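Local structure of OBCA, Oxalate Biosynthetic Component A (Burkholderia glumae, 4NNB) at residues H156-L159 with P160-L163; A162-E165 with A166-K169; V347-N351 with H352-D356; L398-R401 with V402-E405. The protein belongs to a family of TIM-barrel enzymes, holds a magnesium ion in its barrel and carries an additional N-terminal domain. All blocks are in the same frame, centred on the assembly; numbering follows the deposited sequence.

All four contacts are local: contacts 1, 3 and 4 lead into a helix, and contact 2 lies inside one. Contacts 1 and 2 share Ala162 and Leu163 on helix 161-170 in the N-terminal region. Contact 1 is buried and almost wholly apolar, whereas contact 2 has isoleucines and a leucine on its inner side and charged residues outside. Contact 3, about 42 Å from contact 1 between centres, is also buried, but joins an apolar core to a polar helix cap and to the oxaloacetate pocket. Contact 4 lies at the surface and adds a salt bridge to helix bonds and aliphatic packing; its Leu398 CD1 packs 3.3 Å from Val349 O of contact 3.

Contact 1. Residues H156-L159 with P160-L163; sequences HHYL and PPAL
This is a buried, apolar strand-to-helix junction, in which Tyr158 and Leu159 at the end of strand 155-159 pack on the prolines and the leucine that open helix 161-170. Tyr158 has its CG anti to the backbone N (chi1 173°), which lays the phenol forward along the chain. Pro160 CA approaches the Tyr158 ring obliquely, 3.5 Å from CE1, and the Tyr158 OH lies 3.2 Å from Pro161 CD. The side chains of Tyr158 and Pro161 cross at about a right angle, and the hydroxyl end of the tyrosine touches the proline. Leu159 works in another direction: its CB sits 3.8 Å from Pro160 CD, while its CD2 meets Leu163 CD2, four residues on in the first turn of the helix, at 4.0 Å. Proline suits both positions at the turn. Pro160, the N-cap, keeps an extended backbone, and its O accepts a weak bond of 3.0 Å from Leu163 N; Pro161 stands in the first turn, where a missing N-H costs the helix nothing. An aromatic ring and branched aliphatic chains suit this buried position. Around the junction, strand 62-66 pairs antiparallel with strand 155-159, Phe27 stacks on Tyr158, and Val57 of strand 55-57 touches Tyr158 and Pro161. Helix 125-137 covers the two leucines, with Leu135 against Leu159 and Leu127 against Leu163.

Contact 2. Residues A162-E165 with A166-K169; sequences ALIE and AIEK
Ile164 and Ile167 cross obliquely on the inner side of helix 161-170, their CD1 methyls meeting at 4.2 Å. Ile167 places CG1 anti to its carbonyl carbon (chi1 -66°) and extends from there, so that CG1 lies 3.3 Å from Leu163 O and CD1 leads back toward the preceding turn. There Leu163 CG is 4.4 Å from Ile167 CD1, a looser touch. Leu163, Ile164 and Ile167, all branched and aliphatic, thus form one apolar ridge, as expected of a helix with one side in the protein interior. Glu165, Glu168 and Lys169 are exposed, where their charged ends can meet water; Glu165 OE2 and Glu168 OE1 stand 7.0 Å apart. Ala166 touches Leu127 of helix 125-137, and its short side chain suits close packing of the two helices. Beneath the side chains run regular helical bonds, such as Glu168 N to Ile164 O at 2.9 Å. The bond from Ala166 N to Ala162 O is longer at 3.2 Å. The ridge fits between two other helices: Leu127 and Ile131 of helix 125-137 touch Leu163 and Ile167 respectively, and Leu174, Leu175 and Met178 of helix 172-180 pack on the two isoleucines.

Contact 3. Residues V347-N351 with H352-D356; sequences VEVFN and HAIVD. With OAA (oxaloacetate ion), chain C.
Ile354 N is held by two oxygens of Asn351: the side-chain OD1 at 2.8 Å, nearly along the C=O axis, and more weakly the backbone O. This is an N-cap, for which asparagine is well suited, its short amide bending back to a backbone N-H that no earlier helical turn can serve. Asn351 CG stands between its own N and carbonyl carbon (chi1 55°), which aims OD1 at the first turn, while ND2 is fixed by Ala315 O. Asn351 O also accepts a weak, longer bond from Val355 N. The same isoleucine packs between helix and strand. Its CG2 meets Val347 CG1 at 3.9 Å, the two chains sliding past each other in opposite directions, and its CD1 lies 3.4 Å from Glu348 O and 3.9 Å from Phe350 CB. Beside it Val349 CG1 and Val355 CG2 cross closely at 3.5 Å. An inverse gamma turn centred on Val349 then bends the chain, with a weak bond from Phe350 N to Glu348 O. Glu348 and Phe350 instead face the ligand: Phe350 presents its ring edge, CZ being 3.5 Å from C2 of the oxaloacetate ion, and Glu348 CG lies 3.6 Å from O1 of that ion. Strand 344-349 runs in the parallel barrel sheet between strands 308-311 and 373-378. The axes of residues 347-349 and 352-356 run at 136° to each other, as helix 352-359 turns back from the strand, and Val433 of helix 416-440 packs against His352 and Val355.

Contact 4. Residues L398-R401 with V402-E405; sequences LIAR and VVRE
Arg401 reaches along the first turn of helix 401-413 to Glu405, four residues on. Its CB lies 3.2 Å from Val402 N. CG is anti to the backbone N (chi1 175°), and the chain stays extended through CD to NE, with CG and CD passing 3.7 and 3.9 Å from Glu405 OE2. NE then makes the salt bridge: it gives an almost straight bond of 3.1 Å to Glu405 OE2, which sits in the guanidinium plane but is approached from above its own carboxylate plane. The two planes stand 86° apart, and NE meets one carboxylate oxygen, OE2, not both side-on. At the tip, NH2 turns to Gln319 OE1. The i to i+4 spacing suits oppositely charged long chains on a partly exposed helical surface. Arg404 NH1, 4.4 Å from Arg401 NE, is salt-bridged to Asp382, whose carboxylate also has a long, weak ion pair with Arg401, so both guanidinium groups gather round one anion. On the backbone, the O of Ala400, the N-cap residue, accepts a bond of 2.7 Å from Arg404 N, and Ile399 CG2 packs 4.1 Å from Val403 CG1. Segment 398-401 links strand 393-395 to helix 401-413, and Gln429 of helix 416-440 touches Ile399 and Val403.

Contact 1. Residues H156-L159 with P160-L163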
loop_
_atom_site.group_PDB
_atom_site.type_symbol
_atom_site.label_atom_id
_atom_site.label_comp_id
_atom_site.label_asym_id
_atom_site.label_seq_id
_atom_site.Cartn_x
_atom_site.Cartn_y
_atom_site.Cartn_z
ATOM N N HIS A 156 6.961 7.135 -22.736
ATOM C CA HIS A 156 5.739 6.985 -23.487
ATOM C C HIS A 156 4.616 7.218 -22.497
ATOM O O HIS A 156 4.041 6.266 -21.953
ATOM C CB HIS A 156 5.664 5.578 -24.075
ATOM C CG HIS A 156 4.611 5.421 -25.122
ATOM N ND1 HIS A 156 3.305 5.112 -24.821
ATOM C CD2 HIS A 156 4.676 5.545 -26.470
ATOM C CE1 HIS A 156 2.604 5.049 -25.944
ATOM N NE2 HIS A 156 3.411 5.312 -26.952
ATOM N N HIS A 157 4.312 8.490 -22.255
ATOM C CA HIS A 157 3.414 8.872 -21.172
ATOM C C HIS A 157 2.142 9.542 -21.676
ATOM O O HIS A 157 2.197 10.564 -22.373
ATOM C CB HIS A 157 4.150 9.761 -20.161
ATOM C CG HIS A 157 5.240 9.048 -19.422
ATOM N ND1 HIS A 157 6.268 9.708 -18.787
ATOM C CD2 HIS A 157 5.453 7.726 -19.215
ATOM C CE1 HIS A 157 7.074 8.823 -18.225
ATOM N NE2 HIS A 157 6.602 7.615 -18.469
ATOM N N TYR A 158 1.003 8.959 -21.298
ATOM C CA TYR A 158 -0.306 9.338 -21.830
ATOM C C TYR A 158 -1.260 9.906 -20.767
ATOM O O TYR A 158 -1.354 9.390 -19.655
ATOM C CB TYR A 158 -0.931 8.111 -22.511
ATOM C CG TYR A 158 -2.363 8.263 -22.990
ATOM C CD1 TYR A 158 -3.433 7.959 -22.159
ATOM C CD2 TYR A 158 -2.639 8.677 -24.285
ATOM C CE1 TYR A 158 -4.737 8.079 -22.600
ATOM C CE2 TYR A 158 -3.940 8.805 -24.739
ATOM C CZ TYR A 158 -4.984 8.504 -23.894
ATOM O OH TYR A 158 -6.279 8.628 -24.348
ATOM N N LEU A 159 -1.977 10.965 -21.130
ATOM C CA LEU A 159 -3.043 11.512 -20.296
ATOM C C LEU A 159 -4.385 11.273 -21.015
ATOM O O LEU A 159 -4.494 11.542 -22.205
ATOM C CB LEU A 159 -2.810 13.008 -20.065
ATOM C CG LEU A 159 -1.454 13.374 -19.448
ATOM C CD1 LEU A 159 -1.286 14.881 -19.293
ATOM C CD2 LEU A 159 -1.256 12.668 -18.104
ATOM N N PRO A 160 -5.406 10.764 -20.298
ATOM C CA PRO A 160 -6.693 10.388 -20.912
ATOM C C PRO A 160 -7.578 11.583 -21.283
ATOM O O PRO A 160 -7.406 12.665 -20.718
ATOM C CB PRO A 160 -7.369 9.577 -19.799
ATOM C CG PRO A 160 -6.860 10.207 -18.547
ATOM C CD PRO A 160 -5.404 10.499 -18.847
ATOM N N PRO A 161 -8.529 11.383 -22.211
ATOM C CA PRO A 161 -9.403 12.462 -22.690
ATOM C C PRO A 161 -10.079 13.256 -21.571
ATOM O O PRO A 161 -10.132 14.470 -21.666
ATOM C CB PRO A 161 -10.455 11.711 -23.511
ATOM C CG PRO A 161 -9.714 10.543 -24.054
ATOM C CD PRO A 161 -8.768 10.124 -22.944
ATOM N N ALA A 162 -10.575 12.588 -20.534
ATOM C CA ALA A 162 -11.253 13.282 -19.435
ATOM C C ALA A 162 -10.339 14.265 -18.697
ATOM O O ALA A 162 -10.781 15.327 -18.249
ATOM C CB ALA A 162 -11.857 12.285 -18.464
ATOM N N LEU A 163 -9.066 13.909 -18.562
ATOM C CA LEU A 163 -8.099 14.821 -17.962
ATOM C C LEU A 163 -7.816 15.984 -18.910
ATOM O O LEU A 163 -7.766 17.139 -18.493
ATOM C CB LEU A 163 -6.804 14.083 -17.623
ATOM C CG LEU A 163 -5.796 14.890 -16.805
ATOM C CD1 LEU A 163 -6.473 15.433 -15.562
ATOM C CD2 LEU A 163 -4.614 14.009 -16.416
#

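Contact 2. Residues A162-E165 with A166-K169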
loop_
_atom_site.group_PDB
_atom_site.type_symbol
_atom_site.label_atom_id
_atom_site.label_comp_id
_atom_site.label_asym_id
_atom_site.label_seq_id
_atom_site.Cartn_x
_atom_site.Cartn_y
_atom_site.Cartn_z
ATOM N N ALA A 162 -10.575 12.588 -20.534
ATOM C CA ALA A 162 -11.253 13.282 -19.435
ATOM C C ALA A 162 -10.339 14.265 -18.697
ATOM O O ALA A 162 -10.781 15.327 -18.249
ATOM C CB ALA A 162 -11.857 12.285 -18.464
ATOM N N LEU A 163 -9.066 13.909 -18.562
ATOM C CA LEU A 163 -8.099 14.821 -17.962
ATOM C C LEU A 163 -7.816 15.984 -18.910
ATOM O O LEU A 163 -7.766 17.139 -18.493
ATOM C CB LEU A 163 -6.804 14.083 -17.623
ATOM C CG LEU A 163 -5.796 14.890 -16.805
ATOM C CD1 LEU A 163 -6.473 15.433 -15.562
ATOM C CD2 LEU A 163 -4.614 14.009 -16.416
ATOM N N ILE A 164 -7.631 15.672 -20.190
ATOM C CA ILE A 164 -7.312 16.684 -21.189
ATOM C C ILE A 164 -8.467 17.667 -21.348
ATOM O O ILE A 164 -8.261 18.880 -21.479
ATOM C CB ILE A 164 -6.957 16.041 -22.537
ATOM C CG1 ILE A 164 -5.670 15.226 -22.398
ATOM C CG2 ILE A 164 -6.796 17.097 -23.612
ATOM C CD1 ILE A 164 -4.522 16.013 -21.745
ATOM N N GLU A 165 -9.684 17.131 -21.327
ATOM C CA GLU A 165 -10.889 17.948 -21.400
ATOM C C GLU A 165 -10.995 18.893 -20.208
ATOM O O GLU A 165 -11.359 20.056 -20.367
ATOM C CB GLU A 165 -12.134 17.059 -21.533
ATOM C CG GLU A 165 -12.255 16.446 -22.924
ATOM C CD GLU A 165 -13.136 15.215 -22.975
ATOM O OE1 GLU A 165 -13.708 14.822 -21.931
ATOM O OE2 GLU A 165 -13.243 14.634 -24.074
ATOM N N ALA A 166 -10.646 18.412 -19.020
ATOM C CA ALA A 166 -10.705 19.264 -17.835
ATOM C C ALA A 166 -9.652 20.378 -17.884
ATOM O O ALA A 166 -9.908 21.506 -17.452
ATOM C CB ALA A 166 -10.576 18.442 -16.564
ATOM N N ILE A 167 -8.474 20.063 -18.413
ATOM C CA ILE A 167 -7.430 21.067 -18.592
ATOM C C ILE A 167 -7.904 22.122 -19.602
ATOM O O ILE A 167 -7.759 23.329 -19.391
ATOM C CB ILE A 167 -6.116 20.419 -19.108
ATOM C CG1 ILE A 167 -5.511 19.488 -18.049
ATOM C CG2 ILE A 167 -5.108 21.492 -19.559
ATOM C CD1 ILE A 167 -4.317 18.690 -18.557
ATOM N N GLU A 168 -8.465 21.644 -20.708
ATOM C CA GLU A 168 -8.977 22.513 -21.754
ATOM C C GLU A 168 -10.030 23.476 -21.210
ATOM O O GLU A 168 -10.048 24.644 -21.579
ATOM C CB GLU A 168 -9.559 21.678 -22.889
ATOM C CG GLU A 168 -10.041 22.503 -24.064
ATOM C CD GLU A 168 -9.794 21.813 -25.389
ATOM O OE1 GLU A 168 -9.833 20.563 -25.433
ATOM O OE2 GLU A 168 -9.549 22.521 -26.385
ATOM N N LYS A 169 -10.888 22.993 -20.317
ATOM C CA LYS A 169 -11.875 23.871 -19.687
ATOM C C LYS A 169 -11.276 24.907 -18.721
ATOM O O LYS A 169 -11.649 26.081 -18.761
ATOM C CB LYS A 169 -12.968 23.056 -18.990
ATOM C CG LYS A 169 -14.066 22.533 -19.918
ATOM C CD LYS A 169 -14.852 23.671 -20.596
ATOM C CE LYS A 169 -14.409 23.897 -22.045
ATOM N NZ LYS A 169 -14.740 25.271 -22.532
#

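Contact 3. Residues V347-N351 with H352-D356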
loop_
_atom_site.group_PDB
_atom_site.type_symbol
_atom_site.label_atom_id
_atom_site.label_comp_id
_atom_site.label_asym_id
_atom_site.label_seq_id
_atom_site.Cartn_x
_atom_site.Cartn_y
_atom_site.Cartn_z
ATOM N N VAL A 347 -1.292 -9.228 16.275
ATOM C CA VAL A 347 -2.721 -9.384 16.004
ATOM C C VAL A 347 -3.163 -8.239 15.105
ATOM O O VAL A 347 -3.113 -7.059 15.507
ATOM C CB VAL A 347 -3.575 -9.407 17.295
ATOM C CG1 VAL A 347 -5.038 -9.615 16.945
ATOM C CG2 VAL A 347 -3.118 -10.534 18.218
ATOM N N GLU A 348 -3.551 -8.584 13.878
ATOM C CA GLU A 348 -4.068 -7.601 12.927
ATOM C C GLU A 348 -5.522 -7.364 13.275
ATOM O O GLU A 348 -6.376 -8.202 12.973
ATOM C CB GLU A 348 -4.006 -8.113 11.481
ATOM C CG GLU A 348 -2.664 -8.598 11.008
ATOM C CD GLU A 348 -1.624 -7.501 10.984
ATOM O OE1 GLU A 348 -1.469 -6.813 9.944
ATOM O OE2 GLU A 348 -0.943 -7.350 12.006
ATOM N N VAL A 349 -5.807 -6.241 13.921
ATOM C CA VAL A 349 -7.174 -5.959 14.351
ATOM C C VAL A 349 -7.985 -5.328 13.206
ATOM O O VAL A 349 -8.080 -4.095 13.080
ATOM C CB VAL A 349 -7.203 -5.065 15.600
ATOM C CG1 VAL A 349 -8.632 -4.944 16.120
ATOM C CG2 VAL A 349 -6.297 -5.635 16.695
ATOM N N PHE A 350 -8.565 -6.179 12.372
ATOM C CA PHE A 350 -9.339 -5.723 11.216
ATOM C C PHE A 350 -10.756 -5.299 11.595
ATOM O O PHE A 350 -11.364 -4.479 10.909
ATOM C CB PHE A 350 -9.449 -6.839 10.162
ATOM C CG PHE A 350 -8.216 -7.009 9.303
ATOM C CD1 PHE A 350 -7.297 -8.027 9.565
ATOM C CD2 PHE A 350 -7.988 -6.158 8.223
ATOM C CE1 PHE A 350 -6.164 -8.194 8.760
ATOM C CE2 PHE A 350 -6.859 -6.309 7.414
ATOM C CZ PHE A 350 -5.947 -7.320 7.674
ATOM N N ASN A 351 -11.300 -5.880 12.663
ATOM C CA ASN A 351 -12.738 -5.756 12.929
ATOM C C ASN A 351 -13.072 -6.019 14.390
ATOM O O ASN A 351 -12.207 -6.454 15.153
ATOM C CB ASN A 351 -13.532 -6.693 11.998
ATOM C CG ASN A 351 -13.069 -8.151 12.092
ATOM O OD1 ASN A 351 -12.738 -8.638 13.170
ATOM N ND2 ASN A 351 -13.024 -8.835 10.959
ATOM N N HIS A 352 -14.317 -5.771 14.785
ATOM C CA HIS A 352 -14.701 -5.976 16.180
ATOM C C HIS A 352 -14.705 -7.455 16.574
ATOM O O HIS A 352 -14.426 -7.798 17.725
ATOM C CB HIS A 352 -16.055 -5.320 16.494
ATOM C CG HIS A 352 -15.994 -3.826 16.534
ATOM N ND1 HIS A 352 -15.425 -3.135 17.585
ATOM C CD2 HIS A 352 -16.400 -2.890 15.641
ATOM C CE1 HIS A 352 -15.500 -1.836 17.344
ATOM N NE2 HIS A 352 -16.079 -1.661 16.169
ATOM N N ALA A 353 -15.025 -8.326 15.625
ATOM C CA ALA A 353 -14.972 -9.761 15.888
ATOM C C ALA A 353 -13.579 -10.141 16.392
ATOM O O ALA A 353 -13.441 -10.915 17.347
ATOM C CB ALA A 353 -15.320 -10.545 14.635
ATOM N N ILE A 354 -12.545 -9.571 15.773
ATOM C CA ILE A 354 -11.176 -9.847 16.222
ATOM C C ILE A 354 -10.930 -9.359 17.648
ATOM O O ILE A 354 -10.312 -10.070 18.455
ATOM C CB ILE A 354 -10.121 -9.331 15.217
ATOM C CG1 ILE A 354 -10.028 -10.321 14.051
ATOM C CG2 ILE A 354 -8.757 -9.149 15.884
ATOM C CD1 ILE A 354 -9.387 -9.769 12.772
ATOM N N VAL A 355 -11.423 -8.168 17.975
ATOM C CA VAL A 355 -11.307 -7.666 19.349
ATOM C C VAL A 355 -11.995 -8.609 20.354
ATOM O O VAL A 355 -11.401 -8.986 21.374
ATOM C CB VAL A 355 -11.886 -6.243 19.502
ATOM C CG1 VAL A 355 -11.661 -5.740 20.940
ATOM C CG2 VAL A 355 -11.236 -5.284 18.494
ATOM N N ASP A 356 -13.234 -8.987 20.054
ATOM C CA ASP A 356 -13.977 -9.923 20.897
ATOM C C ASP A 356 -13.219 -11.227 21.094
ATOM O O ASP A 356 -13.086 -11.722 22.210
ATOM C CB ASP A 356 -15.323 -10.245 20.265
ATOM C CG ASP A 356 -16.251 -9.056 20.226
ATOM O OD1 ASP A 356 -16.013 -8.077 20.963
ATOM O OD2 ASP A 356 -17.227 -9.110 19.453
HETATM O O1 OAA C . -1.836 -10.246 7.873
HETATM O O2 OAA C . -0.602 -8.919 6.507
HETATM O O4 OAA C . -4.485 -6.915 3.616
HETATM O O5 OAA C . -4.933 -9.088 4.221
HETATM O O3 OAA C . -1.873 -7.449 4.616
HETATM C C1 OAA C . -1.763 -9.338 6.933
HETATM C C2 OAA C . -3.051 -8.789 6.361
HETATM C C3 OAA C . -2.937 -8.061 5.041
HETATM C C4 OAA C . -4.179 -8.025 4.241
#

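Contact 4. Residues L398-R401 with V402-E405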
loop_
_atom_site.group_PDB
_atom_site.type_symbol
_atom_site.label_atom_id
_atom_site.label_comp_id
_atom_site.label_asym_id
_atom_site.label_seq_id
_atom_site.Cartn_x
_atom_site.Cartn_y
_atom_site.Cartn_z
ATOM N N LEU A 398 -13.777 -1.070 12.618
ATOM C CA LEU A 398 -13.347 -0.442 13.869
ATOM C C LEU A 398 -13.914 0.974 13.970
ATOM O O LEU A 398 -14.462 1.367 15.003
ATOM C CB LEU A 398 -11.829 -0.389 13.968
ATOM C CG LEU A 398 -11.057 -1.704 13.991
ATOM C CD1 LEU A 398 -9.607 -1.386 14.324
ATOM C CD2 LEU A 398 -11.662 -2.668 14.996
ATOM N N ILE A 399 -13.750 1.738 12.895
ATOM C CA ILE A 399 -14.423 3.020 12.760
ATOM C C ILE A 399 -15.666 2.719 11.943
ATOM O O ILE A 399 -15.569 2.378 10.766
ATOM C CB ILE A 399 -13.548 4.058 12.020
ATOM C CG1 ILE A 399 -12.218 4.273 12.759
ATOM C CG2 ILE A 399 -14.306 5.377 11.864
ATOM C CD1 ILE A 399 -11.231 5.219 12.039
ATOM N N ALA A 400 -16.831 2.799 12.580
ATOM C CA ALA A 400 -18.097 2.512 11.908
ATOM C C ALA A 400 -18.148 3.213 10.557
ATOM O O ALA A 400 -17.699 4.357 10.437
ATOM C CB ALA A 400 -19.267 2.938 12.787
ATOM N N ARG A 401 -18.662 2.526 9.539
ATOM C CA ARG A 401 -18.628 3.071 8.188
ATOM C C ARG A 401 -19.301 4.440 8.113
ATOM O O ARG A 401 -18.772 5.347 7.476
ATOM C CB ARG A 401 -19.245 2.118 7.158
ATOM C CG ARG A 401 -19.328 2.749 5.759
ATOM C CD ARG A 401 -19.634 1.739 4.664
ATOM N NE ARG A 401 -19.539 2.352 3.339
ATOM C CZ ARG A 401 -19.125 1.719 2.242
ATOM N NH1 ARG A 401 -19.065 2.366 1.082
ATOM N NH2 ARG A 401 -18.760 0.443 2.302
ATOM N N VAL A 402 -20.439 4.595 8.786
ATOM C CA VAL A 402 -21.138 5.882 8.786
ATOM C C VAL A 402 -20.267 6.993 9.375
ATOM O O VAL A 402 -20.267 8.125 8.874
ATOM C CB VAL A 402 -22.507 5.819 9.504
ATOM C CG1 VAL A 402 -23.459 4.930 8.738
ATOM C CG2 VAL A 402 -22.357 5.320 10.929
ATOM N N VAL A 403 -19.511 6.663 10.419
ATOM C CA VAL A 403 -18.592 7.616 11.022
ATOM C C VAL A 403 -17.379 7.826 10.113
ATOM O O VAL A 403 -16.912 8.954 9.933
ATOM C CB VAL A 403 -18.141 7.171 12.427
ATOM C CG1 VAL A 403 -17.129 8.155 13.004
ATOM C CG2 VAL A 403 -19.343 7.041 13.358
ATOM N N ARG A 404 -16.885 6.744 9.522
ATOM C CA ARG A 404 -15.755 6.836 8.593
ATOM C C ARG A 404 -16.080 7.726 7.386
ATOM O O ARG A 404 -15.236 8.505 6.932
ATOM C CB ARG A 404 -15.340 5.444 8.110
ATOM C CG ARG A 404 -13.930 5.376 7.541
ATOM C CD ARG A 404 -13.955 4.900 6.101
ATOM N NE ARG A 404 -14.431 5.944 5.226
ATOM C CZ ARG A 404 -15.292 5.776 4.230
ATOM N NH1 ARG A 404 -15.796 4.583 3.952
ATOM N NH2 ARG A 404 -15.642 6.820 3.508
ATOM N N GLU A 405 -17.295 7.593 6.861
ATOM C CA GLU A 405 -17.746 8.441 5.758
ATOM C C GLU A 405 -17.740 9.929 6.147
ATOM O O GLU A 405 -17.386 10.785 5.336
ATOM C CB GLU A 405 -19.124 7.989 5.254
ATOM C CG GLU A 405 -19.088 6.641 4.522
ATOM C CD GLU A 405 -20.465 6.090 4.200
ATOM O OE1 GLU A 405 -21.449 6.483 4.860
ATOM O OE2 GLU A 405 -20.564 5.260 3.283
#